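Local coordinates for protein formiminoglutamase (Trypanosoma cruzi, PDB 4MYK) that probably hydrolyses formiminoglutamate as an arginase-like manganese metalloenzyme that carries its metal pair in an alpha/beta fold, at residues A[124-127]-A[128-132]; A[164-167]-A[168-171]. The protein carries 1 engineered substitution. All coordinates share one frame; numbering follows the deposited sequence.

Contact 1. Residues A[124-127]-A[128-132]; sequences QSAP and NGRAM
The guanidinium of Arg130 folds back over the preceding turn of its own helix and covers Ala126 and Pro127. Ala126 O lies over the centre of its plane, 3.6 Å above it, and Ala126 CB comes within 3.6 Å of Arg130 NH1, while NH2 of Arg130 stands 3.5 Å from Pro127 N, the side chains of Arg130 and Pro127 crossing at a slant. The bend at chi3 (-62°) turns the guanidinium back this way. Its NE forms a salt bridge with Glu102 of helix 94-110. The same carbonyl, Ala126 O, accepts the backbone N of Arg130 at 3.0 Å, with a C=O...N angle of 162°.

Packing is denser on the side of Asn128. Its CG lies 3.2 Å from Gln124 O, which also receives Asn128 N in the carbonyl plane. The Asn128 amide is turned 43° from that of Gln124, and its ND2 donates to Asp278 of strand 274-280, so the buried ND2 has its partner on the sheet. Ser125 OG bonds both Asp278 and Asn122 O, linking the turn to a manganese ligand. By contrast, the Arg130 side is partly exposed and looser: no approach of its side chain is closer than the 3.5 Å from NH2 to Pro127 N.

Successive i to i+4 bonds, such as Ala131 N to Pro127 O at 3.0 Å, identify the first turns of an alpha-helix that follows a metal-binding loop in the arginase fold.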
loop_
_atom_site.group_PDB
_atom_site.type_symbol
_atom_site.label_atom_id
_atom_site.label_comp_id
_atom_site.label_asym_id
_atom_site.label_seq_id
_atom_site.Cartn_x
_atom_site.Cartn_y
_atom_site.Cartn_z
ATOM N N GLN A 124 -8.224 -9.524 25.331
ATOM C CA GLN A 124 -9.579 -9.089 25.638
ATOM C C GLN A 124 -10.630 -10.060 25.086
ATOM O O GLN A 124 -11.754 -10.114 25.586
ATOM C CB GLN A 124 -9.815 -7.691 25.058
ATOM C CG GLN A 124 -9.974 -7.660 23.529
ATOM C CD GLN A 124 -10.245 -6.268 23.000
ATOM O OE1 GLN A 124 -10.354 -5.311 23.762
ATOM N NE2 GLN A 124 -10.352 -6.145 21.689
ATOM N N SER A 125 -10.260 -10.816 24.053
ATOM C CA SER A 125 -11.206 -11.671 23.352
ATOM C C SER A 125 -11.681 -12.829 24.211
ATOM O O SER A 125 -12.786 -13.330 24.020
ATOM C CB SER A 125 -10.587 -12.208 22.072
ATOM O OG SER A 125 -10.019 -11.157 21.315
ATOM N N ALA A 126 -10.845 -13.258 25.155
ATOM C CA ALA A 126 -11.230 -14.341 26.052
ATOM C C ALA A 126 -12.421 -13.935 26.935
ATOM O O ALA A 126 -13.458 -14.599 26.916
ATOM C CB ALA A 126 -10.045 -14.810 26.879
ATOM N N PRO A 127 -12.288 -12.827 27.691
ATOM C CA PRO A 127 -13.413 -12.305 28.479
ATOM C C PRO A 127 -14.658 -12.107 27.622
ATOM O O PRO A 127 -15.759 -12.490 28.009
ATOM C CB PRO A 127 -12.900 -10.941 28.947
ATOM C CG PRO A 127 -11.433 -11.065 28.962
ATOM C CD PRO A 127 -11.073 -12.003 27.854
ATOM N N ASN A 128 -14.465 -11.485 26.463
ATOM C CA ASN A 128 -15.541 -11.208 25.518
ATOM C C ASN A 128 -16.297 -12.456 25.073
ATOM O O ASN A 128 -17.520 -12.466 25.018
ATOM C CB ASN A 128 -14.976 -10.483 24.295
ATOM C CG ASN A 128 -14.565 -9.063 24.603
ATOM O OD1 ASN A 128 -14.928 -8.511 25.639
ATOM N ND2 ASN A 128 -13.822 -8.452 23.692
ATOM N N GLY A 129 -15.553 -13.503 24.745
ATOM C CA GLY A 129 -16.148 -14.767 24.365
ATOM C C GLY A 129 -16.921 -15.437 25.489
ATOM O O GLY A 129 -17.990 -16.003 25.256
ATOM N N ARG A 130 -16.382 -15.391 26.706
ATOM C CA ARG A 130 -17.077 -15.967 27.859
ATOM C C ARG A 130 -18.384 -15.229 28.151
ATOM O O ARG A 130 -19.395 -15.848 28.496
ATOM C CB ARG A 130 -16.169 -15.990 29.089
ATOM C CG ARG A 130 -15.087 -17.053 29.019
ATOM C CD ARG A 130 -14.336 -17.193 30.327
ATOM N NE ARG A 130 -13.629 -15.970 30.703
ATOM C CZ ARG A 130 -12.391 -15.679 30.322
ATOM N NH1 ARG A 130 -11.729 -16.521 29.533
ATOM N NH2 ARG A 130 -11.819 -14.550 30.727
ATOM N N ALA A 131 -18.357 -13.905 28.011
ATOM C CA ALA A 131 -19.581 -13.102 28.038
ATOM C C ALA A 131 -20.632 -13.639 27.056
ATOM O O ALA A 131 -21.829 -13.639 27.358
ATOM C CB ALA A 131 -19.269 -11.624 27.750
ATOM N N MET A 132 -20.172 -14.094 25.887
ATOM C CA MET A 132 -21.045 -14.677 24.865
ATOM C C MET A 132 -21.560 -16.047 25.283
ATOM O O MET A 132 -22.740 -16.340 25.125
ATOM C CB MET A 132 -20.328 -14.808 23.516
ATOM C CG MET A 132 -20.123 -13.503 22.749
ATOM S SD MET A 132 -21.602 -12.761 22.022
ATOM C CE MET A 132 -22.070 -14.006 20.803
#

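Contact 2. Residues A[164-167]-A[168-171]; sequences TPFR and QLLE
Helix 165-170 is a short helix beside the manganese site of the arginase fold; within this segment of chain Phe166 meets Leu169 and Arg167 meets Glu171. CD1 of Leu169 approaches CD1 of the Phe166 ring at 3.7 Å, oblique to the ring. Phe166 also touches Val142 and Asn144 of strand 141-145, and its side chain lies about 6 Å from a bound manganese. Leu169 CG sits 3.3 Å from Pro165 O, and Leu170 CG rests 3.2 Å from Phe166 O, so the leucine side chains lie close against carbonyls of the preceding turn.

The charged pair is less compact. CG of Arg167 lies anti to the backbone N (chi1 177°), which swings the chain toward Glu171; bends at chi2 and chi3 then carry the guanidinium past the carboxylate. Glu171 OE1 touches Arg167 CD at 3.4 Å, whereas its salt bridge to Arg167 NH1 is long, at 3.6 Å, with the two planes 78° apart. That steep angle rules out a flat, two-pronged pairing. Arg167 has a second partner in Tyr197 of helix 192-200, a cation-pi contact.

Backbone bonding strengthens along the helix. Gln168 N to Thr164 O and Leu169 N to Pro165 O are weak, but Leu170 N reaches Phe166 O at 2.9 Å and Glu171 N reaches Arg167 O at 2.9 Å. Thr164 OG1, at the entrance, makes weak bonds to Arg45 and to Asp150, which binds manganese in another structure of this protein but carries none in this chain. The segment is thus a short helix between strands 141-145 and 180-185 of the parallel sheet, its N-terminal end at the manganese site, in the arginase-type alpha/beta fold.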
loop_
_atom_site.group_PDB
_atom_site.type_symbol
_atom_site.label_atom_id
_atom_site.label_comp_id
_atom_site.label_asym_id
_atom_site.label_seq_id
_atom_site.Cartn_x
_atom_site.Cartn_y
_atom_site.Cartn_z
ATOM N N THR A 164 -3.205 -16.384 25.069
ATOM C CA THR A 164 -3.862 -17.132 23.990
ATOM C C THR A 164 -5.382 -17.248 24.157
ATOM O O THR A 164 -5.894 -18.283 24.597
ATOM C CB THR A 164 -3.237 -18.533 23.785
ATOM O OG1 THR A 164 -1.901 -18.395 23.272
ATOM C CG2 THR A 164 -4.042 -19.313 22.784
ATOM N N PRO A 165 -6.114 -16.181 23.794
ATOM C CA PRO A 165 -7.560 -16.051 24.052
ATOM C C PRO A 165 -8.456 -17.155 23.458
ATOM O O PRO A 165 -9.505 -17.458 24.027
ATOM C CB PRO A 165 -7.914 -14.693 23.421
ATOM C CG PRO A 165 -6.759 -14.354 22.517
ATOM C CD PRO A 165 -5.558 -14.987 23.133
ATOM N N PHE A 166 -8.058 -17.743 22.336
ATOM C CA PHE A 166 -8.949 -18.673 21.653
ATOM C C PHE A 166 -8.698 -20.115 22.052
ATOM O O PHE A 166 -9.548 -20.984 21.881
ATOM C CB PHE A 166 -8.911 -18.436 20.144
ATOM C CG PHE A 166 -9.438 -17.089 19.763
ATOM C CD1 PHE A 166 -10.790 -16.814 19.882
ATOM C CD2 PHE A 166 -8.590 -16.080 19.355
ATOM C CE1 PHE A 166 -11.286 -15.584 19.562
ATOM C CE2 PHE A 166 -9.092 -14.829 19.035
ATOM C CZ PHE A 166 -10.435 -14.587 19.132
ATOM N N ARG A 167 -7.527 -20.358 22.614
ATOM C CA ARG A 167 -7.296 -21.606 23.317
ATOM C C ARG A 167 -8.335 -21.677 24.417
ATOM O O ARG A 167 -9.016 -22.686 24.565
ATOM C CB ARG A 167 -5.873 -21.653 23.892
ATOM C CG ARG A 167 -5.527 -22.884 24.723
ATOM C CD ARG A 167 -6.094 -24.161 24.133
ATOM N NE ARG A 167 -5.076 -25.072 23.608
ATOM C CZ ARG A 167 -4.008 -25.509 24.277
ATOM N NH1 ARG A 167 -3.766 -25.113 25.520
ATOM N NH2 ARG A 167 -3.166 -26.345 23.688
ATOM N N GLN A 168 -8.474 -20.580 25.156
ATOM C CA GLN A 168 -9.377 -20.515 26.301
ATOM C C GLN A 168 -10.798 -20.813 25.908
ATOM O O GLN A 168 -11.535 -21.453 26.648
ATOM C CB GLN A 168 -9.330 -19.141 26.962
ATOM C CG GLN A 168 -8.085 -18.921 27.766
ATOM C CD GLN A 168 -8.077 -17.592 28.476
ATOM O OE1 GLN A 168 -7.240 -16.735 28.191
ATOM N NE2 GLN A 168 -9.001 -17.412 29.418
ATOM N N LEU A 169 -11.190 -20.332 24.742
ATOM C CA LEU A 169 -12.554 -20.535 24.313
ATOM C C LEU A 169 -12.753 -21.964 23.774
ATOM O O LEU A 169 -13.754 -22.615 24.072
ATOM C CB LEU A 169 -12.975 -19.421 23.346
ATOM C CG LEU A 169 -12.774 -18.025 23.987
ATOM C CD1 LEU A 169 -12.845 -16.866 22.976
ATOM C CD2 LEU A 169 -13.724 -17.763 25.197
ATOM N N LEU A 170 -11.784 -22.477 23.025
ATOM C CA LEU A 170 -11.869 -23.860 22.552
ATOM C C LEU A 170 -11.904 -24.846 23.714
ATOM O O LEU A 170 -12.487 -25.926 23.607
ATOM C CB LEU A 170 -10.704 -24.192 21.622
ATOM C CG LEU A 170 -10.784 -23.495 20.271
ATOM C CD1 LEU A 170 -9.499 -23.708 19.489
ATOM C CD2 LEU A 170 -12.007 -23.993 19.504
ATOM N N GLU A 171 -11.278 -24.468 24.821
ATOM C CA GLU A 171 -11.262 -25.311 26.007
ATOM C C GLU A 171 -12.557 -25.216 26.814
ATOM O O GLU A 171 -12.683 -25.864 27.852
ATOM C CB GLU A 171 -10.062 -24.986 26.898
ATOM C CG GLU A 171 -8.729 -25.324 26.284
ATOM C CD GLU A 171 -7.627 -25.430 27.316
ATOM O OE1 GLU A 171 -6.805 -24.491 27.414
ATOM O OE2 GLU A 171 -7.580 -26.456 28.030
#

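Contact 1 precedes contact 2 along the chain, and their centres are 10 Å apart on the same side of the chain's centre. The first lies on helix 125-135, which follows strand 114-119; the second lies on helix 165-170, between strands 141-145 and 180-185. All three strands belong to the parallel sheet. The helices pack directly: Leu169 CD1 is 3.7 Å from Ser125 O, and Leu169 CD2 is 3.6 Å from Ala126 O. Their starts lie close to the metal site, where the side chain of Ser125 is about 7 Å from a bound manganese, so two adjacent helices of the fold reach that site with their N-terminal ends.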